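Local atomic coordinates of ZmpA Glycopeptidase (Clostridium perfringens, PDB entry 6XSX), a protein that probably cleaves peptide bonds in glycosylated proteins, acting as a metalloprotease of the M60 family. Residues A[46-51]-A[77-82]; A[119-124]-A[185-190]; A[488-493]-A[498-503]. All blocks are in the same frame, centred on the assembly; numbering follows the deposited sequence.

Contact 1 (A[46-51]-A[77-82])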
loop_
_atom_site.group_PDB
_atom_site.type_symbol
_atom_site.label_atom_id
_atom_site.label_comp_id
_atom_site.label_asym_id
_atom_site.label_seq_id
_atom_site.Cartn_x
_atom_site.Cartn_y
_atom_site.Cartn_z
ATOM N N GLN A 46 13.454 4.786 6.488
ATOM C CA GLN A 46 14.279 4.960 7.676
ATOM C C GLN A 46 14.648 3.582 8.225
ATOM O O GLN A 46 14.190 2.556 7.720
ATOM C CB GLN A 46 13.538 5.773 8.743
ATOM C CG GLN A 46 12.835 7.019 8.211
ATOM C CD GLN A 46 13.779 7.955 7.491
ATOM O OE1 GLN A 46 13.583 8.289 6.318
ATOM N NE2 GLN A 46 14.832 8.362 8.177
ATOM N N ASP A 47 15.482 3.567 9.267
ATOM C CA ASP A 47 15.877 2.318 9.890
ATOM C C ASP A 47 16.028 2.518 11.396
ATOM O O ASP A 47 16.952 1.971 12.003
ATOM C CB ASP A 47 17.164 1.788 9.263
ATOM C CG ASP A 47 17.429 0.342 9.625
ATOM O OD1 ASP A 47 16.455 -0.378 9.947
ATOM O OD2 ASP A 47 18.603 -0.055 9.569
ATOM N N TRP A 48 15.093 3.285 11.978
ATOM C CA TRP A 48 15.062 3.561 13.403
ATOM C C TRP A 48 14.993 2.266 14.214
ATOM O O TRP A 48 14.173 1.397 13.920
ATOM C CB TRP A 48 13.865 4.453 13.747
ATOM C CG TRP A 48 13.864 5.780 13.060
ATOM C CD1 TRP A 48 14.884 6.373 12.369
ATOM C CD2 TRP A 48 12.782 6.714 13.059
ATOM N NE1 TRP A 48 14.496 7.603 11.914
ATOM C CE2 TRP A 48 13.213 7.842 12.328
ATOM C CE3 TRP A 48 11.503 6.706 13.616
ATOM C CZ2 TRP A 48 12.389 8.946 12.116
ATOM C CZ3 TRP A 48 10.687 7.793 13.400
ATOM C CH2 TRP A 48 11.130 8.895 12.663
ATOM N N GLN A 49 15.828 2.190 15.264
ATOM C CA GLN A 49 15.902 1.020 16.137
ATOM C C GLN A 49 15.621 1.436 17.578
ATOM O O GLN A 49 15.942 2.560 17.967
ATOM C CB GLN A 49 17.234 0.291 15.972
ATOM C CG GLN A 49 17.503 -0.164 14.539
ATOM C CD GLN A 49 16.448 -1.097 13.991
ATOM O OE1 GLN A 49 15.946 -1.976 14.680
ATOM N NE2 GLN A 49 16.110 -0.924 12.726
ATOM N N PRO A 50 14.947 0.557 18.368
ATOM C CA PRO A 50 14.428 0.903 19.695
ATOM C C PRO A 50 15.477 1.214 20.758
ATOM O O PRO A 50 16.555 0.614 20.758
ATOM C CB PRO A 50 13.694 -0.372 20.154
ATOM C CG PRO A 50 14.300 -1.488 19.317
ATOM C CD PRO A 50 14.616 -0.832 17.988
ATOM N N THR A 51 15.138 2.167 21.645
ATOM C CA THR A 51 15.886 2.396 22.871
ATOM C C THR A 51 14.977 2.227 24.082
ATOM O O THR A 51 15.453 1.843 25.141
ATOM C CB THR A 51 16.568 3.771 22.925
ATOM O OG1 THR A 51 15.589 4.747 23.289
ATOM C CG2 THR A 51 17.276 4.144 21.637
ATOM N N VAL A 77 18.093 9.475 17.216
ATOM C CA VAL A 77 16.946 10.178 16.671
ATOM C C VAL A 77 16.023 10.527 17.836
ATOM O O VAL A 77 15.601 9.640 18.580
ATOM C CB VAL A 77 16.228 9.351 15.581
ATOM C CG1 VAL A 77 14.975 10.052 15.059
ATOM C CG2 VAL A 77 17.167 9.001 14.422
ATOM N N PHE A 78 15.775 11.834 18.015
ATOM C CA PHE A 78 14.693 12.318 18.855
ATOM C C PHE A 78 13.459 12.483 17.974
ATOM O O PHE A 78 13.533 13.098 16.906
ATOM C CB PHE A 78 15.059 13.641 19.538
ATOM C CG PHE A 78 13.903 14.406 20.148
ATOM C CD1 PHE A 78 13.232 13.930 21.264
ATOM C CD2 PHE A 78 13.489 15.620 19.611
ATOM C CE1 PHE A 78 12.166 14.629 21.818
ATOM C CE2 PHE A 78 12.422 16.318 20.162
ATOM C CZ PHE A 78 11.762 15.827 21.269
ATOM N N LYS A 79 12.335 11.922 18.434
ATOM C CA LYS A 79 11.080 12.042 17.720
ATOM C C LYS A 79 10.048 12.668 18.655
ATOM O O LYS A 79 9.648 12.045 19.639
ATOM C CB LYS A 79 10.667 10.674 17.152
ATOM C CG LYS A 79 9.434 10.662 16.240
ATOM C CD LYS A 79 8.149 10.399 17.003
ATOM C CE LYS A 79 6.911 10.281 16.141
ATOM N NZ LYS A 79 6.420 11.607 15.690
ATOM N N GLN A 80 9.652 13.906 18.337
ATOM C CA GLN A 80 8.583 14.615 19.019
ATOM C C GLN A 80 7.249 13.984 18.626
ATOM O O GLN A 80 7.035 13.666 17.454
ATOM C CB GLN A 80 8.622 16.093 18.627
ATOM C CG GLN A 80 7.302 16.838 18.820
ATOM C CD GLN A 80 6.957 17.116 20.264
ATOM O OE1 GLN A 80 7.724 17.752 20.995
ATOM N NE2 GLN A 80 5.784 16.655 20.684
ATOM N N MET A 81 6.361 13.801 19.611
ATOM C CA MET A 81 5.056 13.182 19.384
ATOM C C MET A 81 4.104 14.133 18.660
ATOM O O MET A 81 4.106 15.337 18.931
ATOM C CB MET A 81 4.403 12.747 20.706
ATOM C CG MET A 81 5.001 11.472 21.282
ATOM S SD MET A 81 4.990 10.139 20.055
ATOM C CE MET A 81 3.268 9.649 20.103
ATOM N N ASP A 82 3.291 13.562 17.754
ATOM C CA ASP A 82 2.078 14.172 17.222
ATOM C C ASP A 82 2.343 15.513 16.535
ATOM O O ASP A 82 1.604 16.480 16.747
ATOM C CB ASP A 82 1.016 14.339 18.310
ATOM C CG ASP A 82 -0.410 14.250 17.790
ATOM O OD1 ASP A 82 -0.594 14.254 16.553
ATOM O OD2 ASP A 82 -1.324 14.179 18.635
#
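The ammonium group of Lys79 is gripped by two backbone carbonyls, while the root of the same side chain lies against Trp48. Lys79 NZ donates to Gln80 O at 2.8 Å. The second carbonyl is that of Asn86. These bonds draw the tip of Lys79 away from Trp48, so the lysine meets the indole with its methylene chain. Lys79 CG approaches Trp48 CZ3 obliquely to 4.2 Å.

Val77 makes the larger part of the contact. Val77 CG1 lies over one face of Trp48, 4.2 Å from the centre of its five-membered ring and 25° off the ring normal. This is a CH-pi contact. Val77 CG2 reaches the pyrrole part of the ring and comes within 3.9 Å of Trp48 NE1. With CG1 anti to its own backbone N (chi1 177°), Val77 presents both methyls to the indole. Gln46 CB covers the opposite face, near the rim.

The two strands are not neighbours. Strand 117-123 runs between 49-56 and 75-80 in the large mixed sheet of the M60 peptidase region. Trp48 lies just before strand 49-56. Its indole extends past the middle strand, where its ring meets that of Tyr121. Strand 240-244 adds Ile241 beside the indole.

Further polar bonds lie on either segment. Gln49 NE2 bonds Asp47 O at 3.1 Å, from above the carbonyl plane. Arg239 donates to Trp48 O and Gln49 OE1, which ties the loop before the strand to another part of the domain. On the second segment, Gln80 NE2 gives a nearly straight bond (177°) to Met81 O at 2.8 Å, in the carbonyl plane and on a lone pair. Gln80 OE1 accepts from Ala117 N.

Contact 2 (A[119-124]-A[185-190]); sequences VLYTSN and KTLVNV
Strands 117-123 and 186-190 run in roughly opposite directions and stay well apart, with the CA atoms of Tyr121 and Leu187 10.9 Å from each other. Side chains from both strands bridge the distance. Tyr121 and Leu187 come from opposite directions and meet near the phenol oxygen. Leu187 CD2 does all the touching on its side. It lies 3.6 Å from Tyr121 OH and 3.7 Å from Tyr121 CZ, and it approaches the ring obliquely. The leucine has CG anti to the backbone N (chi1 167°), and this extends the branch across to the phenol.

Asn189 stands two residues further along the same strand, and its side chain points the same way. Its amide plane is turned 82° from the Tyr121 ring. Asn189 ND2 comes to 3.8 Å from Tyr121 OH, too far for a hydrogen bond. Both groups instead bond the carboxylate of Asp180, with Tyr121 OH at OD2 and Asn189 ND2 at OD1.

In the mixed sheet, strands 49-56, 143-149 and 179-182 lie between the two strands of this contact. That side chains meet across three intervening strands implies that the sheet is strongly bent here. Asp180 and Phe182, from strand 179-182, also pack on Leu187. Lys79 of strand 75-80 touches both Tyr121 and Asn189, and Val178 and Met81 close round the asparagine.

The contact is buried, yet Tyr121 OH and Asn189 ND2 both have partners. One carboxylate takes a bond at each oxygen, from a phenol on one strand and an amide on the other. These bonds probably help Asp180 to remain charged in the interior. They also hold the phenol in place, while Leu187 supplies an apolar neighbour beside its oxygen.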
loop_
_atom_site.group_PDB
_atom_site.type_symbol
_atom_site.label_atom_id
_atom_site.label_comp_id
_atom_site.label_asym_id
_atom_site.label_seq_id
_atom_site.Cartn_x
_atom_site.Cartn_y
_atom_site.Cartn_z
ATOM N N VAL A 119 10.564 10.501 22.115
ATOM C CA VAL A 119 11.286 9.264 22.362
ATOM C C VAL A 119 12.586 9.261 21.550
ATOM O O VAL A 119 12.765 10.074 20.637
ATOM C CB VAL A 119 10.410 8.039 22.026
ATOM C CG1 VAL A 119 9.127 7.997 22.846
ATOM C CG2 VAL A 119 10.111 7.951 20.539
ATOM N N LEU A 120 13.484 8.328 21.905
ATOM C CA LEU A 120 14.770 8.162 21.248
ATOM C C LEU A 120 14.782 6.826 20.520
ATOM O O LEU A 120 14.373 5.808 21.083
ATOM C CB LEU A 120 15.931 8.211 22.259
ATOM C CG LEU A 120 16.018 9.438 23.173
ATOM C CD1 LEU A 120 17.183 9.291 24.137
ATOM C CD2 LEU A 120 16.168 10.729 22.377
ATOM N N TYR A 121 15.265 6.878 19.270
ATOM C CA TYR A 121 15.655 5.716 18.492
ATOM C C TYR A 121 17.123 5.852 18.090
ATOM O O TYR A 121 17.693 6.945 18.145
ATOM C CB TYR A 121 14.795 5.612 17.231
ATOM C CG TYR A 121 13.305 5.761 17.442
ATOM C CD1 TYR A 121 12.587 4.833 18.183
ATOM C CD2 TYR A 121 12.612 6.829 16.888
ATOM C CE1 TYR A 121 11.221 4.963 18.377
ATOM C CE2 TYR A 121 11.242 6.971 17.061
ATOM C CZ TYR A 121 10.547 6.030 17.802
ATOM O OH TYR A 121 9.205 6.177 17.987
ATOM N N THR A 122 17.728 4.732 17.680
ATOM C CA THR A 122 19.067 4.768 17.120
ATOM C C THR A 122 18.982 4.603 15.608
ATOM O O THR A 122 18.086 3.933 15.081
ATOM C CB THR A 122 20.000 3.706 17.729
ATOM O OG1 THR A 122 19.553 2.403 17.356
ATOM C CG2 THR A 122 20.074 3.775 19.239
ATOM N N SER A 123 19.942 5.243 14.938
ATOM C CA SER A 123 20.183 5.074 13.521
ATOM C C SER A 123 21.674 4.806 13.357
ATOM O O SER A 123 22.489 5.576 13.874
ATOM C CB SER A 123 19.767 6.306 12.772
ATOM O OG SER A 123 20.166 6.211 11.417
ATOM N N ASN A 124 22.010 3.697 12.684
ATOM C CA ASN A 124 23.402 3.320 12.510
ATOM C C ASN A 124 23.646 2.976 11.047
ATOM O O ASN A 124 23.795 1.805 10.704
ATOM C CB ASN A 124 23.810 2.157 13.417
ATOM C CG ASN A 124 25.313 1.982 13.479
ATOM O OD1 ASN A 124 26.055 2.952 13.337
ATOM N ND2 ASN A 124 25.767 0.754 13.665
ATOM N N LYS A 185 9.931 -5.623 11.034
ATOM C CA LYS A 185 10.119 -4.765 9.873
ATOM C C LYS A 185 9.425 -3.421 10.046
ATOM O O LYS A 185 9.518 -2.585 9.158
ATOM C CB LYS A 185 9.627 -5.449 8.587
ATOM C CG LYS A 185 10.360 -6.728 8.181
ATOM C CD LYS A 185 11.849 -6.576 7.893
ATOM C CE LYS A 185 12.150 -5.745 6.660
ATOM N NZ LYS A 185 13.563 -5.884 6.233
ATOM N N THR A 186 8.703 -3.212 11.158
ATOM C CA THR A 186 7.899 -2.002 11.263
ATOM C C THR A 186 7.956 -1.379 12.652
ATOM O O THR A 186 8.390 -2.008 13.631
ATOM C CB THR A 186 6.425 -2.223 10.887
ATOM O OG1 THR A 186 5.749 -2.702 12.052
ATOM C CG2 THR A 186 6.215 -3.167 9.719
ATOM N N LEU A 187 7.482 -0.127 12.692
ATOM C CA LEU A 187 7.185 0.614 13.908
ATOM C C LEU A 187 5.764 1.167 13.805
ATOM O O LEU A 187 5.369 1.728 12.778
ATOM C CB LEU A 187 8.215 1.737 14.114
ATOM C CG LEU A 187 7.862 2.801 15.163
ATOM C CD1 LEU A 187 7.627 2.178 16.535
ATOM C CD2 LEU A 187 8.938 3.882 15.249
ATOM N N VAL A 188 4.987 0.947 14.868
ATOM C CA VAL A 188 3.696 1.595 15.032
ATOM C C VAL A 188 3.788 2.496 16.266
ATOM O O VAL A 188 4.004 2.014 17.377
ATOM C CB VAL A 188 2.553 0.564 15.162
ATOM C CG1 VAL A 188 1.233 1.213 15.555
ATOM C CG2 VAL A 188 2.379 -0.267 13.895
ATOM N N ASN A 189 3.604 3.802 16.043
ATOM C CA ASN A 189 3.766 4.844 17.045
ATOM C C ASN A 189 2.415 5.518 17.272
ATOM O O ASN A 189 1.884 6.141 16.349
ATOM C CB ASN A 189 4.817 5.858 16.576
ATOM C CG ASN A 189 4.861 7.126 17.404
ATOM O OD1 ASN A 189 4.240 8.131 17.047
ATOM N ND2 ASN A 189 5.598 7.086 18.503
ATOM N N VAL A 190 1.891 5.401 18.505
ATOM C CA VAL A 190 0.610 5.963 18.918
ATOM C C VAL A 190 0.769 6.541 20.326
ATOM O O VAL A 190 1.871 6.524 20.874
ATOM C CB VAL A 190 -0.506 4.895 18.920
ATOM C CG1 VAL A 190 -0.891 4.426 17.523
ATOM C CG2 VAL A 190 -0.157 3.713 19.821
#

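Contact 3 (A[488-493]-A[498-503])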
loop_
_atom_site.group_PDB
_atom_site.type_symbol
_atom_site.label_atom_id
_atom_site.label_comp_id
_atom_site.label_asym_id
_atom_site.label_seq_id
_atom_site.Cartn_x
_atom_site.Cartn_y
_atom_site.Cartn_z
ATOM N N LYS A 488 -23.072 -4.909 -34.190
ATOM C CA LYS A 488 -22.073 -4.061 -33.552
ATOM C C LYS A 488 -22.210 -4.158 -32.030
ATOM O O LYS A 488 -23.311 -4.070 -31.497
ATOM C CB LYS A 488 -22.209 -2.618 -34.053
ATOM N N THR A 489 -21.081 -4.339 -31.336
ATOM C CA THR A 489 -21.037 -4.358 -29.880
ATOM C C THR A 489 -21.445 -2.984 -29.355
ATOM O O THR A 489 -20.852 -1.979 -29.743
ATOM C CB THR A 489 -19.627 -4.701 -29.380
ATOM O OG1 THR A 489 -19.162 -5.848 -30.090
ATOM C CG2 THR A 489 -19.564 -4.976 -27.893
ATOM N N ILE A 490 -22.453 -2.933 -28.474
ATOM C CA ILE A 490 -22.932 -1.636 -28.017
ATOM C C ILE A 490 -22.730 -1.471 -26.513
ATOM O O ILE A 490 -22.933 -0.376 -26.002
ATOM C CB ILE A 490 -24.396 -1.367 -28.426
ATOM C CG1 ILE A 490 -25.337 -2.458 -27.910
ATOM C CG2 ILE A 490 -24.511 -1.162 -29.931
ATOM C CD1 ILE A 490 -26.776 -2.007 -27.784
ATOM N N GLY A 491 -22.360 -2.550 -25.807
ATOM C CA GLY A 491 -22.147 -2.427 -24.372
ATOM C C GLY A 491 -21.630 -3.709 -23.722
ATOM O O GLY A 491 -21.591 -4.778 -24.336
ATOM N N PHE A 492 -21.228 -3.560 -22.459
ATOM C CA PHE A 492 -20.955 -4.659 -21.552
ATOM C C PHE A 492 -21.244 -4.181 -20.139
ATOM O O PHE A 492 -20.753 -3.132 -19.725
ATOM C CB PHE A 492 -19.490 -5.098 -21.611
ATOM C CG PHE A 492 -19.145 -6.230 -20.672
ATOM C CD1 PHE A 492 -18.831 -5.985 -19.341
ATOM C CD2 PHE A 492 -19.122 -7.543 -21.121
ATOM C CE1 PHE A 492 -18.506 -7.025 -18.478
ATOM C CE2 PHE A 492 -18.795 -8.583 -20.261
ATOM C CZ PHE A 492 -18.485 -8.323 -18.942
ATOM N N THR A 493 -22.024 -4.978 -19.404
ATOM C CA THR A 493 -22.331 -4.639 -18.031
ATOM C C THR A 493 -22.046 -5.847 -17.153
ATOM O O THR A 493 -22.263 -6.989 -17.571
ATOM C CB THR A 493 -23.786 -4.182 -17.876
ATOM O OG1 THR A 493 -23.942 -3.850 -16.496
ATOM C CG2 THR A 493 -24.788 -5.246 -18.271
ATOM N N PHE A 498 -29.168 -4.108 -18.832
ATOM C CA PHE A 498 -28.568 -3.109 -19.704
ATOM C C PHE A 498 -29.658 -2.308 -20.413
ATOM O O PHE A 498 -30.553 -2.894 -21.021
ATOM C CB PHE A 498 -27.710 -3.777 -20.778
ATOM C CG PHE A 498 -27.089 -2.809 -21.754
ATOM C CD1 PHE A 498 -25.973 -2.061 -21.399
ATOM C CD2 PHE A 498 -27.620 -2.638 -23.025
ATOM C CE1 PHE A 498 -25.405 -1.161 -22.293
ATOM C CE2 PHE A 498 -27.053 -1.739 -23.920
ATOM C CZ PHE A 498 -25.944 -1.005 -23.554
ATOM N N VAL A 499 -29.550 -0.971 -20.371
ATOM C CA VAL A 499 -30.494 -0.119 -21.078
ATOM C C VAL A 499 -29.844 0.423 -22.351
ATOM O O VAL A 499 -28.839 1.135 -22.300
ATOM C CB VAL A 499 -31.064 1.016 -20.203
ATOM C CG1 VAL A 499 -31.818 2.029 -21.054
ATOM C CG2 VAL A 499 -31.958 0.499 -19.082
ATOM N N ASP A 500 -30.449 0.079 -23.493
ATOM C CA ASP A 500 -30.035 0.580 -24.792
ATOM C C ASP A 500 -30.852 1.827 -25.131
ATOM O O ASP A 500 -32.019 1.726 -25.516
ATOM C CB ASP A 500 -30.149 -0.505 -25.869
ATOM C CG ASP A 500 -29.717 -0.051 -27.253
ATOM O OD1 ASP A 500 -29.025 0.987 -27.347
ATOM O OD2 ASP A 500 -30.066 -0.744 -28.225
ATOM N N HIS A 501 -30.207 2.994 -24.984
ATOM C CA HIS A 501 -30.812 4.299 -25.188
ATOM C C HIS A 501 -30.755 4.707 -26.659
ATOM O O HIS A 501 -31.236 5.781 -27.006
ATOM C CB HIS A 501 -30.051 5.367 -24.390
ATOM C CG HIS A 501 -30.086 5.222 -22.906
ATOM N ND1 HIS A 501 -29.061 4.619 -22.197
ATOM C CD2 HIS A 501 -30.986 5.638 -21.991
ATOM C CE1 HIS A 501 -29.339 4.656 -20.910
ATOM N NE2 HIS A 501 -30.514 5.279 -20.759
ATOM N N GLY A 502 -30.150 3.868 -27.513
ATOM C CA GLY A 502 -29.817 4.268 -28.874
ATOM C C GLY A 502 -30.361 3.328 -29.948
ATOM O O GLY A 502 -29.661 3.030 -30.916
ATOM N N ALA A 503 -31.620 2.896 -29.791
ATOM C CA ALA A 503 -32.266 2.018 -30.758
ATOM C C ALA A 503 -33.414 2.744 -31.461
ATOM O O ALA A 503 -34.289 3.308 -30.802
ATOM C CB ALA A 503 -32.731 0.752 -30.078
#
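Apolar packing carries most of this contact, with the Phe498 side chain packing against Ile490, Gly491 and Thr493. Its ring meets the first two. Ile490 CD1 approaches Phe498 CE2 obliquely, at 3.9 Å. The ring also reaches the backbone, with Phe498 CE1 4.1 Å from Gly491 CA. At the other end, Thr493 CG2 meets Phe498 CB at 4.1 Å. Phe498 CG is anti to the backbone N (chi1 178°), which swings the ring across to the facing strand.

The strands are antiparallel at 163°, but their axes come no nearer than 8.4 Å. They belong to different sheets, one of three strands and one of four. The strand order fits a fibronectin type III-like beta-sandwich, and this contact joins the sheets along one border. Ile490 and Gly491 form a classic beta bulge opposite Ile483.

Polar groups lie beside the apolar ones. Ile490 CD1 packs over the Asp500 carboxylate, 3.6 Å from Asp500 OD2, and the two side chains cross at about a right angle. That oxygen is bonded to Tyr511 OH and forms a salt bridge with Arg485. Asp500 OD1 accepts from Gly502 N at 3.1 Å in an Asx turn, although Gly502 is poorly ordered. Thr493 OG1 bonds Glu323, which links the sandwich to the helical part of the chain.

How the contacts relate
Contacts 1 and 2 belong together. Their centres are about 4 Å apart, and both lie in the large mixed sheet within the M60 peptidase range. Contact 2 bonds to both segments of contact 1, through Val77 N to Tyr121 O and Thr51 OG1 to Leu120 O, both probably hydrogen bonds. Contact 3 stands apart in what is probably a beta-sandwich at the C-terminal end, on the other side of the chain's centre. Its centre is about 58 Å from that of contact 1 and about 56 Å from that of contact 2. The contacts follow one another along the chain. The catalytic module has two distant beta regions, with many helices between them in sequence.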